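Local coordinates for ALBA-Domain Protein (Trypanosoma brucei, PDB 7DL8) that is an Alba-domain protein that probably binds RNA, at residues I70-Q75 with V85-E89; K30-H34 with F98-Y102. All coordinates share one frame; numbering follows the deposited sequence.

Contact 1: I70-Q75 with V85-E89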
loop_
_atom_site.group_PDB
_atom_site.type_symbol
_atom_site.label_atom_id
_atom_site.label_comp_id
_atom_site.label_asym_id
_atom_site.label_seq_id
_atom_site.Cartn_x
_atom_site.Cartn_y
_atom_site.Cartn_z
ATOM N N ILE A 70 4.036 20.863 -0.352
ATOM C CA ILE A 70 3.895 19.533 0.233
ATOM C C ILE A 70 4.497 19.580 1.629
ATOM O O ILE A 70 5.665 19.956 1.790
ATOM C CB ILE A 70 4.578 18.443 -0.611
ATOM C CG1 ILE A 70 4.067 18.469 -2.052
ATOM C CG2 ILE A 70 4.343 17.074 0.005
ATOM C CD1 ILE A 70 4.711 17.428 -2.944
ATOM N N THR A 71 3.708 19.206 2.634
ATOM C CA THR A 71 4.173 19.148 4.012
ATOM C C THR A 71 3.819 17.801 4.623
ATOM O O THR A 71 2.818 17.178 4.259
ATOM C CB THR A 71 3.569 20.271 4.877
ATOM O OG1 THR A 71 2.165 20.040 5.057
ATOM C CG2 THR A 71 3.780 21.631 4.228
ATOM N N THR A 72 4.660 17.356 5.553
ATOM C CA THR A 72 4.411 16.157 6.337
ATOM C C THR A 72 4.289 16.529 7.809
ATOM O O THR A 72 4.903 17.493 8.275
ATOM C CB THR A 72 5.527 15.118 6.151
ATOM O OG1 THR A 72 6.774 15.667 6.597
ATOM C CG2 THR A 72 5.646 14.723 4.686
ATOM N N SER A 73 3.491 15.753 8.538
ATOM C CA SER A 73 3.256 16.010 9.952
ATOM C C SER A 73 2.947 14.692 10.648
ATOM O O SER A 73 2.808 13.645 10.009
ATOM C CB SER A 73 2.118 17.017 10.154
ATOM O OG SER A 73 0.853 16.398 10.001
ATOM N N ARG A 74 2.840 14.753 11.976
ATOM C CA ARG A 74 2.571 13.577 12.795
ATOM C C ARG A 74 1.491 13.905 13.815
ATOM O O ARG A 74 1.626 14.865 14.581
ATOM C CB ARG A 74 3.843 13.105 13.503
ATOM C CG ARG A 74 3.727 11.737 14.149
ATOM C CD ARG A 74 5.094 11.197 14.528
ATOM N NE ARG A 74 5.456 10.033 13.726
ATOM C CZ ARG A 74 6.472 9.223 14.000
ATOM N NH1 ARG A 74 7.237 9.450 15.059
ATOM N NH2 ARG A 74 6.726 8.187 13.214
ATOM N N GLN A 75 0.423 13.111 13.816
ATOM C CA GLN A 75 -0.678 13.222 14.762
ATOM C C GLN A 75 -0.861 11.900 15.500
ATOM O O GLN A 75 -0.265 10.879 15.153
ATOM C CB GLN A 75 -1.979 13.628 14.057
ATOM C CG GLN A 75 -2.362 12.736 12.890
ATOM C CD GLN A 75 -3.614 13.215 12.182
ATOM O OE1 GLN A 75 -4.668 12.583 12.265
ATOM N NE2 GLN A 75 -3.507 14.339 11.484
ATOM N N VAL A 85 0.447 8.662 14.023
ATOM C CA VAL A 85 -0.049 8.583 12.654
ATOM C C VAL A 85 0.590 9.710 11.857
ATOM O O VAL A 85 0.458 10.885 12.221
ATOM C CB VAL A 85 -1.583 8.667 12.593
ATOM C CG1 VAL A 85 -2.060 8.600 11.151
ATOM C CG2 VAL A 85 -2.210 7.554 13.419
ATOM N N ASP A 86 1.277 9.356 10.776
ATOM C CA ASP A 86 1.911 10.340 9.911
ATOM C C ASP A 86 0.960 10.768 8.802
ATOM O O ASP A 86 0.079 10.014 8.382
ATOM C CB ASP A 86 3.202 9.780 9.316
ATOM C CG ASP A 86 4.276 9.568 10.363
ATOM O OD1 ASP A 86 4.458 10.459 11.220
ATOM O OD2 ASP A 86 4.926 8.505 10.341
ATOM N N LYS A 87 1.149 11.998 8.331
ATOM C CA LYS A 87 0.223 12.629 7.402
ATOM C C LYS A 87 0.980 13.433 6.356
ATOM O O LYS A 87 1.962 14.111 6.674
ATOM C CB LYS A 87 -0.757 13.529 8.166
ATOM C CG LYS A 87 -1.513 14.533 7.320
ATOM C CD LYS A 87 -2.404 15.393 8.200
ATOM C CE LYS A 87 -3.153 16.436 7.391
ATOM N NZ LYS A 87 -3.807 17.444 8.273
ATOM N N ILE A 88 0.520 13.353 5.110
ATOM C CA ILE A 88 1.028 14.178 4.021
ATOM C C ILE A 88 -0.086 15.116 3.581
ATOM O O ILE A 88 -1.274 14.804 3.717
ATOM C CB ILE A 88 1.541 13.326 2.837
ATOM C CG1 ILE A 88 2.464 14.150 1.936
ATOM C CG2 ILE A 88 0.381 12.756 2.032
ATOM C CD1 ILE A 88 3.145 13.339 0.854
ATOM N N GLU A 89 0.299 16.288 3.078
ATOM C CA GLU A 89 -0.659 17.284 2.605
ATOM C C GLU A 89 -0.075 17.983 1.385
ATOM O O GLU A 89 0.942 18.676 1.493
ATOM C CB GLU A 89 -1.003 18.296 3.698
ATOM C CG GLU A 89 -2.055 19.311 3.280
ATOM C CD GLU A 89 -2.373 20.311 4.373
ATOM O OE1 GLU A 89 -1.571 21.249 4.572
ATOM O OE2 GLU A 89 -3.424 20.160 5.030
#
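The shortest polar bond here is Val85 N to Gln75 O, 2.6 Å and nearly straight at 167°, and Gln75 N returns it to Val85 O. These bonds belong to the long hairpin of the Alba fold, whose strands 65-76 and 84-94 run antiparallel. Thr71 with Glu89 and Ser73 with Lys87 are the other hydrogen-bonded pairs; Thr72 with Ile88 and Arg74 with Asp86 are non-hydrogen-bonded pairs, where the CA atoms of Arg74 and Asp86 draw in to 4.4 Å.

On the face carrying Arg74 and Asp86 the two side chains run alongside each other, pointing the same way. Arg74 has CG anti to the backbone N (chi1 -168°), which lays its methylenes beside the aspartate, and NE meets Asp86 OD1 on the syn side at 2.7 Å in a salt bridge. The two planes are nearly parallel, 9° apart, but offset, so NE and OD1 each stand somewhat out of the other group's plane. Glu57 of the second subunit packs against both side chains, where an arginine beside two acids probably balances their charge, and its OE1 is hydrogen-bonded to Thr72 OG1. Further along, beta-branched Ile70 and Ile88 suit extended backbone and lie side by side, CG2 of Ile70 4.0 Å from CG1 of Ile88, while Ile88 also packs on Ile49 and Val53 of helix 49-61.

The face with Thr71, Ser73 and Val85 also carries the long chains of Gln75, Lys87 and Glu89. Lys87, fully extended, passes Ser73 with its CB 3.8 Å from Ser73 OG, and Gln75 reaches across it until NE2 stands 3.6 Å from Lys87 CD.

Contact 2: K30-H34 with F98-Y102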
loop_
_atom_site.group_PDB
_atom_site.type_symbol
_atom_site.label_atom_id
_atom_site.label_comp_id
_atom_site.label_asym_id
_atom_site.label_seq_id
_atom_site.Cartn_x
_atom_site.Cartn_y
_atom_site.Cartn_z
ATOM N N LYS A 30 -10.688 18.161 -9.341
ATOM C CA LYS A 30 -10.947 18.917 -10.562
ATOM C C LYS A 30 -12.229 19.731 -10.444
ATOM O O LYS A 30 -12.273 20.898 -10.851
ATOM C CB LYS A 30 -11.024 17.970 -11.761
ATOM C CG LYS A 30 -9.673 17.525 -12.292
ATOM C CD LYS A 30 -9.811 16.809 -13.627
ATOM C CE LYS A 30 -10.252 15.368 -13.443
ATOM N NZ LYS A 30 -10.098 14.579 -14.697
ATOM N N HIS A 31 -13.284 19.129 -9.890
ATOM C CA HIS A 31 -14.556 19.830 -9.752
ATOM C C HIS A 31 -14.439 21.004 -8.787
ATOM O O HIS A 31 -15.030 22.064 -9.020
ATOM C CB HIS A 31 -15.640 18.859 -9.290
ATOM C CG HIS A 31 -16.905 19.527 -8.850
ATOM N ND1 HIS A 31 -17.799 20.089 -9.736
ATOM C CD2 HIS A 31 -17.429 19.720 -7.616
ATOM C CE1 HIS A 31 -18.816 20.601 -9.069
ATOM N NE2 HIS A 31 -18.616 20.390 -7.779
ATOM N N LEU A 32 -13.684 20.833 -7.699
ATOM C CA LEU A 32 -13.549 21.910 -6.724
ATOM C C LEU A 32 -12.764 23.081 -7.300
ATOM O O LEU A 32 -13.111 24.243 -7.063
ATOM C CB LEU A 32 -12.876 21.390 -5.454
ATOM C CG LEU A 32 -13.720 20.504 -4.535
ATOM C CD1 LEU A 32 -12.863 19.916 -3.424
ATOM C CD2 LEU A 32 -14.888 21.287 -3.958
ATOM N N LEU A 33 -11.722 22.797 -8.085
ATOM C CA LEU A 33 -10.966 23.876 -8.710
ATOM C C LEU A 33 -11.807 24.602 -9.751
ATOM O O LEU A 33 -11.763 25.834 -9.846
ATOM C CB LEU A 33 -9.689 23.328 -9.346
ATOM C CG LEU A 33 -8.597 22.817 -8.405
ATOM C CD1 LEU A 33 -7.480 22.149 -9.193
ATOM C CD2 LEU A 33 -8.052 23.954 -7.555
ATOM N N HIS A 34 -12.612 23.858 -10.511
ATOM C CA HIS A 34 -13.454 24.473 -11.530
ATOM C C HIS A 34 -14.569 25.305 -10.911
ATOM O O HIS A 34 -15.026 26.279 -11.522
ATOM C CB HIS A 34 -14.030 23.391 -12.442
ATOM C CG HIS A 34 -15.028 23.899 -13.434
ATOM N ND1 HIS A 34 -14.690 24.754 -14.462
ATOM C CD2 HIS A 34 -16.355 23.661 -13.565
ATOM C CE1 HIS A 34 -15.766 25.028 -15.176
ATOM N NE2 HIS A 34 -16.790 24.376 -14.653
ATOM N N PHE A 98 -6.073 24.925 -17.579
ATOM C CA PHE A 98 -6.931 23.993 -16.852
ATOM C C PHE A 98 -8.363 24.049 -17.367
ATOM O O PHE A 98 -8.976 23.013 -17.647
ATOM C CB PHE A 98 -6.888 24.295 -15.352
ATOM C CG PHE A 98 -7.893 23.516 -14.542
ATOM C CD1 PHE A 98 -7.583 22.256 -14.058
ATOM C CD2 PHE A 98 -9.146 24.043 -14.264
ATOM C CE1 PHE A 98 -8.500 21.536 -13.313
ATOM C CE2 PHE A 98 -10.067 23.325 -13.523
ATOM C CZ PHE A 98 -9.743 22.071 -13.046
ATOM N N ASP A 99 -8.919 25.259 -17.479
ATOM C CA ASP A 99 -10.301 25.411 -17.924
ATOM C C ASP A 99 -10.517 24.799 -19.303
ATOM O O ASP A 99 -11.542 24.151 -19.546
ATOM C CB ASP A 99 -10.690 26.889 -17.929
ATOM C CG ASP A 99 -10.619 27.515 -16.550
ATOM O OD1 ASP A 99 -11.048 26.860 -15.576
ATOM O OD2 ASP A 99 -10.135 28.660 -16.440
ATOM N N ALA A 100 -9.568 24.997 -20.220
ATOM C CA ALA A 100 -9.721 24.450 -21.565
ATOM C C ALA A 100 -9.661 22.928 -21.573
ATOM O O ALA A 100 -10.347 22.290 -22.379
ATOM C CB ALA A 100 -8.652 25.026 -22.494
ATOM N N LYS A 101 -8.862 22.326 -20.689
ATOM C CA LYS A 101 -8.775 20.871 -20.655
ATOM C C LYS A 101 -9.883 20.252 -19.815
ATOM O O LYS A 101 -10.294 19.116 -20.081
ATOM C CB LYS A 101 -7.410 20.432 -20.120
ATOM C CG LYS A 101 -6.225 20.970 -20.903
ATOM C CD LYS A 101 -4.971 20.161 -20.624
ATOM C CE LYS A 101 -3.723 21.023 -20.724
ATOM N NZ LYS A 101 -3.610 21.972 -19.578
ATOM N N TYR A 102 -10.375 20.971 -18.802
ATOM C CA TYR A 102 -11.512 20.470 -18.039
ATOM C C TYR A 102 -12.805 20.577 -18.834
ATOM O O TYR A 102 -13.687 19.722 -18.698
ATOM C CB TYR A 102 -11.642 21.214 -16.711
ATOM C CG TYR A 102 -12.638 20.568 -15.774
ATOM C CD1 TYR A 102 -12.478 19.252 -15.359
ATOM C CD2 TYR A 102 -13.745 21.267 -15.313
ATOM C CE1 TYR A 102 -13.388 18.653 -14.508
ATOM C CE2 TYR A 102 -14.660 20.676 -14.462
ATOM C CZ TYR A 102 -14.476 19.371 -14.061
ATOM O OH TYR A 102 -15.385 18.781 -13.213
#
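Ring contacts dominate where Tyr102 meets His34. CG of His34 lies 3.4 Å from Tyr102 CE2, and Tyr102 CD2 sits over one face of the imidazole, displaced toward its rim. The planes are inclined at 53° with centroids 4.9 Å apart, an oblique pair, neither stack nor edge-to-face. Both residues hold CG anti to the backbone nitrogen (Tyr102 chi1 -169°), which sends each ring out from its helix toward the other.

Aliphatic groups pack on the Tyr102 and Phe98 rings. Lys30 stands one helical turn before His34, and the phenol ring lies across this turn, with both residues against one side of it: CB of Lys30 comes within 3.7 Å of Tyr102 CE1, while His34 meets the CE2 half. A lysine serves well here, because its methylenes can line the ring while its ammonium, beyond a bend at chi3, is taken up by Gln62 and Gln105. The end of the Phe98 ring reaches the helix, CZ lying 3.9 Å from Leu33 CB.

The Alba fold orders its elements beta-alpha-beta-alpha-beta-beta; here a long helix, 98-123, follows the last strand, and its first turn packs against the end of helix 22-34, the short segments crossing at -127°.

Polar groups meet these rings without any hydrogen bond between the segments. Lys30 O lies in the plane of Phe98, 3.5 Å from CZ, where the weakly positive ring hydrogens suit a carbonyl; the same oxygen sits over one face of Tyr102, while its hydrogen bond comes from His34 N within the helix. Asp99 OD1 approaches the edge of the His34 ring but stays 4.4 Å from ND1, too far to bond, though its charge may favour a protonated imidazole.

Overall arrangement
The two contacts lie on opposite sides of the chain's centre, their own centres 27 Å apart and their nearest atoms about 13 Å apart. Along the chain, 30-34 comes first, then both strands of contact 1, then 98-102, so contact 2 brackets the hairpin. Strand 84-94 ties them together: it contributes 85-89 to contact 1 and leads almost directly into helix 98-123, whose first turn supplies the second half of contact 2. Contact 1 pairs the outermost strand within this chain, 65-76, with its inner neighbour and meets a second subunit, whereas contact 2 touches no other chain of the assembly. The start of the long terminal helix thus lies well away from that subunit contact.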